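Local coordinates for hypothetical conserved protein, GK1056 (Geobacillus kaustophilus, PDB 2QYH) that is of unknown function but belongs to the haloacid dehalogenase-like hydrolases and may be a magnesium-binding phosphatase, at residues E153-E156 / P157-N161; G114-P117 / H118-V121. All blocks are in the same frame, centred on the assembly; numbering follows the deposited sequence.

Interaction 1. Residues E153-E156 / P157-N161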
loop_
_atom_site.group_PDB
_atom_site.type_symbol
_atom_site.label_atom_id
_atom_site.label_comp_id
_atom_site.label_asym_id
_atom_site.label_seq_id
_atom_site.Cartn_x
_atom_site.Cartn_y
_atom_site.Cartn_z
ATOM N N GLU D 153 7.954 9.039 -30.706
ATOM C CA GLU D 153 7.956 9.671 -32.021
ATOM C C GLU D 153 7.109 10.941 -32.039
ATOM O O GLU D 153 7.277 11.786 -32.916
ATOM C CB GLU D 153 7.412 8.704 -33.079
ATOM C CG GLU D 153 8.151 7.379 -33.177
ATOM C CD GLU D 153 7.968 6.508 -31.947
ATOM O OE1 GLU D 153 6.811 6.154 -31.637
ATOM O OE2 GLU D 153 8.979 6.178 -31.290
ATOM N N GLU D 154 6.214 11.080 -31.067
ATOM C CA GLU D 154 5.321 12.233 -31.013
ATOM C C GLU D 154 5.664 13.319 -29.984
ATOM O O GLU D 154 5.063 14.399 -29.999
ATOM C CB GLU D 154 3.895 11.746 -30.750
ATOM C CG GLU D 154 3.474 10.565 -31.605
ATOM C CD GLU D 154 2.181 9.922 -31.122
ATOM O OE1 GLU D 154 2.185 9.293 -30.040
ATOM O OE2 GLU D 154 1.157 10.051 -31.826
ATOM N N GLU D 155 6.623 13.046 -29.102
ATOM C CA GLU D 155 6.987 13.993 -28.043
ATOM C C GLU D 155 7.716 15.284 -28.437
ATOM O O GLU D 155 7.508 16.321 -27.804
ATOM C CB GLU D 155 7.794 13.270 -26.956
ATOM C CG GLU D 155 9.095 12.672 -27.450
ATOM C CD GLU D 155 9.791 11.830 -26.401
ATOM O OE1 GLU D 155 9.145 10.902 -25.866
ATOM O OE2 GLU D 155 10.980 12.093 -26.118
ATOM N N GLU D 156 8.563 15.228 -29.463
ATOM C CA GLU D 156 9.324 16.403 -29.912
ATOM C C GLU D 156 8.616 17.754 -29.709
ATOM O O GLU D 156 9.140 18.638 -29.028
ATOM C CB GLU D 156 9.717 16.247 -31.387
ATOM C CG GLU D 156 10.327 17.500 -32.016
ATOM C CD GLU D 156 11.677 17.864 -31.426
ATOM O OE1 GLU D 156 11.776 17.981 -30.188
ATOM O OE2 GLU D 156 12.641 18.042 -32.203
ATOM N N PRO D 157 7.420 17.932 -30.300
ATOM C CA PRO D 157 6.676 19.190 -30.161
ATOM C C PRO D 157 6.500 19.629 -28.710
ATOM O O PRO D 157 6.877 20.740 -28.342
ATOM C CB PRO D 157 5.341 18.875 -30.831
ATOM C CG PRO D 157 5.730 17.888 -31.886
ATOM C CD PRO D 157 6.673 16.978 -31.143
ATOM N N TYR D 158 5.922 18.748 -27.896
ATOM C CA TYR D 158 5.683 19.021 -26.479
ATOM C C TYR D 158 6.969 19.449 -25.786
ATOM O O TYR D 158 7.001 20.457 -25.078
ATOM C CB TYR D 158 5.129 17.769 -25.798
ATOM C CG TYR D 158 3.821 17.295 -26.378
ATOM C CD1 TYR D 158 2.676 18.082 -26.290
ATOM C CD2 TYR D 158 3.727 16.060 -27.020
ATOM C CE1 TYR D 158 1.465 17.652 -26.827
ATOM C CE2 TYR D 158 2.520 15.620 -27.563
ATOM C CZ TYR D 158 1.396 16.423 -27.461
ATOM O OH TYR D 158 0.201 16.000 -27.988
ATOM N N VAL D 159 8.022 18.665 -25.992
ATOM C CA VAL D 159 9.326 18.953 -25.415
ATOM C C VAL D 159 9.742 20.368 -25.800
ATOM O O VAL D 159 10.165 21.156 -24.952
ATOM C CB VAL D 159 10.399 17.960 -25.946
ATOM C CG1 VAL D 159 11.782 18.354 -25.439
ATOM C CG2 VAL D 159 10.061 16.537 -25.513
ATOM N N ARG D 160 9.600 20.672 -27.090
ATOM C CA ARG D 160 9.957 21.961 -27.682
ATOM C C ARG D 160 9.063 23.135 -27.274
ATOM O O ARG D 160 9.559 24.224 -26.984
ATOM C CB ARG D 160 9.926 21.841 -29.204
ATOM C CG ARG D 160 11.061 22.533 -29.931
ATOM C CD ARG D 160 12.293 21.646 -29.973
ATOM N NE ARG D 160 13.019 21.632 -28.708
ATOM C CZ ARG D 160 13.909 20.704 -28.370
ATOM N NH1 ARG D 160 14.180 19.704 -29.202
ATOM N NH2 ARG D 160 14.537 20.783 -27.207
ATOM N N ASN D 161 7.750 22.921 -27.260
ATOM C CA ASN D 161 6.820 23.992 -26.919
ATOM C C ASN D 161 6.656 24.254 -25.434
ATOM O O ASN D 161 6.069 25.264 -25.046
ATOM C CB ASN D 161 5.435 23.719 -27.515
ATOM C CG ASN D 161 5.466 23.572 -29.024
ATOM O OD1 ASN D 161 6.232 24.250 -29.713
ATOM N ND2 ASN D 161 4.618 22.692 -29.547
#

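Interaction 2. Residues G114-P117 / H118-V121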
loop_
_atom_site.group_PDB
_atom_site.type_symbol
_atom_site.label_atom_id
_atom_site.label_comp_id
_atom_site.label_asym_id
_atom_site.label_seq_id
_atom_site.Cartn_x
_atom_site.Cartn_y
_atom_site.Cartn_z
ATOM N N GLY D 114 -11.437 9.276 -20.755
ATOM C CA GLY D 114 -11.873 7.996 -20.219
ATOM C C GLY D 114 -11.677 6.791 -21.134
ATOM O O GLY D 114 -11.675 6.922 -22.357
ATOM N N ASP D 115 -11.505 5.618 -20.529
ATOM C CA ASP D 115 -11.324 4.355 -21.236
ATOM C C ASP D 115 -10.313 4.463 -22.379
ATOM O O ASP D 115 -10.519 3.919 -23.457
ATOM C CB ASP D 115 -12.647 3.797 -21.773
ATOM C CG ASP D 115 -12.497 2.407 -22.388
ATOM O OD1 ASP D 115 -11.719 1.599 -21.847
ATOM O OD2 ASP D 115 -13.176 2.115 -23.394
ATOM N N HIS D 116 -9.202 5.154 -22.143
ATOM C CA HIS D 116 -8.185 5.275 -23.171
ATOM C C HIS D 116 -7.204 4.114 -23.067
ATOM O O HIS D 116 -6.666 3.855 -21.995
ATOM C CB HIS D 116 -7.453 6.602 -23.015
ATOM C CG HIS D 116 -6.446 6.849 -24.083
ATOM N ND1 HIS D 116 -5.226 6.206 -24.115
ATOM C CD2 HIS D 116 -6.495 7.641 -25.178
ATOM C CE1 HIS D 116 -4.566 6.591 -25.196
ATOM N NE2 HIS D 116 -5.314 7.457 -25.856
ATOM N N PRO D 117 -6.953 3.405 -24.189
ATOM C CA PRO D 117 -6.038 2.264 -24.232
ATOM C C PRO D 117 -4.591 2.498 -23.834
ATOM O O PRO D 117 -3.933 1.549 -23.408
ATOM C CB PRO D 117 -6.183 1.773 -25.678
ATOM C CG PRO D 117 -6.358 3.059 -26.401
ATOM C CD PRO D 117 -7.460 3.690 -25.543
ATOM N N HIS D 118 -4.051 3.703 -23.970
ATOM C CA HIS D 118 -2.638 3.884 -23.542
ATOM C C HIS D 118 -2.550 4.026 -22.030
ATOM O O HIS D 118 -1.542 3.670 -21.406
ATOM C CB HIS D 118 -1.956 5.102 -24.173
ATOM C CG HIS D 118 -1.588 4.915 -25.611
ATOM N ND1 HIS D 118 -1.455 3.675 -26.203
ATOM C CD2 HIS D 118 -1.307 5.822 -26.576
ATOM C CE1 HIS D 118 -1.111 3.827 -27.469
ATOM N NE2 HIS D 118 -1.014 5.118 -27.720
ATOM N N ILE D 119 -3.603 4.584 -21.451
ATOM C CA ILE D 119 -3.662 4.752 -20.020
ATOM C C ILE D 119 -3.758 3.363 -19.401
ATOM O O ILE D 119 -2.962 3.031 -18.527
ATOM C CB ILE D 119 -4.869 5.615 -19.611
ATOM C CG1 ILE D 119 -4.700 7.031 -20.180
ATOM C CG2 ILE D 119 -4.998 5.650 -18.092
ATOM C CD1 ILE D 119 -5.665 8.057 -19.614
ATOM N N HIS D 120 -4.702 2.544 -19.876
ATOM C CA HIS D 120 -4.886 1.185 -19.359
ATOM C C HIS D 120 -3.560 0.423 -19.304
ATOM O O HIS D 120 -3.135 -0.021 -18.241
ATOM C CB HIS D 120 -5.885 0.379 -20.219
ATOM C CG HIS D 120 -7.323 0.785 -20.060
ATOM N ND1 HIS D 120 -8.060 0.518 -18.925
ATOM C CD2 HIS D 120 -8.168 1.412 -20.915
ATOM C CE1 HIS D 120 -9.295 0.964 -19.087
ATOM N NE2 HIS D 120 -9.386 1.510 -20.285
ATOM N N VAL D 121 -2.903 0.295 -20.449
ATOM C CA VAL D 121 -1.649 -0.442 -20.555
ATOM C C VAL D 121 -0.479 0.068 -19.722
ATOM O O VAL D 121 0.103 -0.682 -18.922
ATOM C CB VAL D 121 -1.200 -0.517 -22.027
ATOM C CG1 VAL D 121 0.234 -0.982 -22.128
ATOM C CG2 VAL D 121 -2.109 -1.466 -22.778
#

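Interaction 1. Residues E153-E156 / P157-N161
Glu156 and Arg160 face each other one turn apart on the exposed side of a short surface helix. The Glu156 side chain leaves with CG anti to the backbone N (chi1 171°) and then bends at chi2, which brings OE1 to 3.1 Å from Arg160 NH1 in a salt bridge. Arg160 is folded as well, bent at both chi2 and chi3, so that its guanidinium returns along the helix toward the carboxylate. The two flat groups are turned 67° against each other, and a single oxygen and a single nitrogen make the bridge. Val159 CG1 lies over one face of the guanidinium, near its rim.

The contact lies at the N-terminal part of helix 156-161, after strand 145-148 of a five-stranded antiparallel sheet that, with its helices, is consistent with the C2-type cap domain of Cof-like hydrolases. Val159 N donates to Glu155 O at 3.0 Å, and Arg160 N to Glu156 O at 2.8 Å. Pro157 sits in the first turn, its CD beside Glu154 O. On the inner side Tyr158 is buried; its CD2 lies 3.7 Å from Glu154 O, and the ring packs on Leu90 and Ala94 of helix 84-96 while its hydroxyl meets His99 and Asn97. Val159 CG2 lies 3.4 Å from Glu155 O. The carboxylate of Glu155 is bound by Arg169, whereas that of Glu154 is held by Arg151 N and His99.

Interaction 2. Residues G114-P117 / H118-V121
The backbone turns into helix 117-124 at His116, the N-cap residue, whose carbonyl oxygen accepts His120 N at 3.2 Å in the first full-turn hydrogen bond and also takes a weak one from Ile119 N. Just before it, Asp115 has positive phi and psi, and a weak bond from Val121 N to Pro117 O carries the helical pattern onward.

The side chain of Asp115 reaches forward over this turn to His120. With CG anti to the backbone N (chi1 -174°), Asp115 OD1 receives His120 NE2 at 2.8 Å. The bond is bent, 143° at the hydrogen, and it uses the anti side of the carboxylate; the imidazole and carboxylate planes stand 74° apart. The CD2 side of the same ring lies beside His116 O. By tying NE2 to the loop, the bond would restrain the rotation of the imidazole.

This loop joins strand 109-111, an outermost strand, within this chain, of the five-stranded antiparallel sheet, to the helix, and the contact lies at the surface beside the second subunit. Arg30 of that subunit packs against His120 and makes a long, weak ion pair with Asp115 OD1. Within the chain of the contact itself, the ring of His130 meets that of His120, and its NE2 is hydrogen-bonded to His116 N.

The His116 ring, with CG anti to the backbone N, lies beside the first turn, with ND1 2.8 Å from His118 N at the ring edge. Its CE1 lies 3.2 Å from His118 CB, and the two imidazoles meet obliquely. Pro117 CD covers part of one His116 face. Ile119, buried against His130 and Pro131, sets CG1 4.0 Å from His116 CB.

Both contacts are local and lie at the surface, each where a loop leaving a strand of the five-stranded antiparallel sheet enters a short helix; interaction 2 comes first along the chain. Their centres are about 21 Å apart and they do not touch. Each has a single buried residue, Tyr158 in interaction 1 and Ile119 in interaction 2. The chemistry differs: residues 153-161 pair opposite charges within the helix and send their inner side to helix 84-96 of the same chain, whereas residues 114-121 rely on histidines and an aspartate reaching from the loop. Interaction 2 also borders the second subunit, while interaction 1 has no neighbour from it.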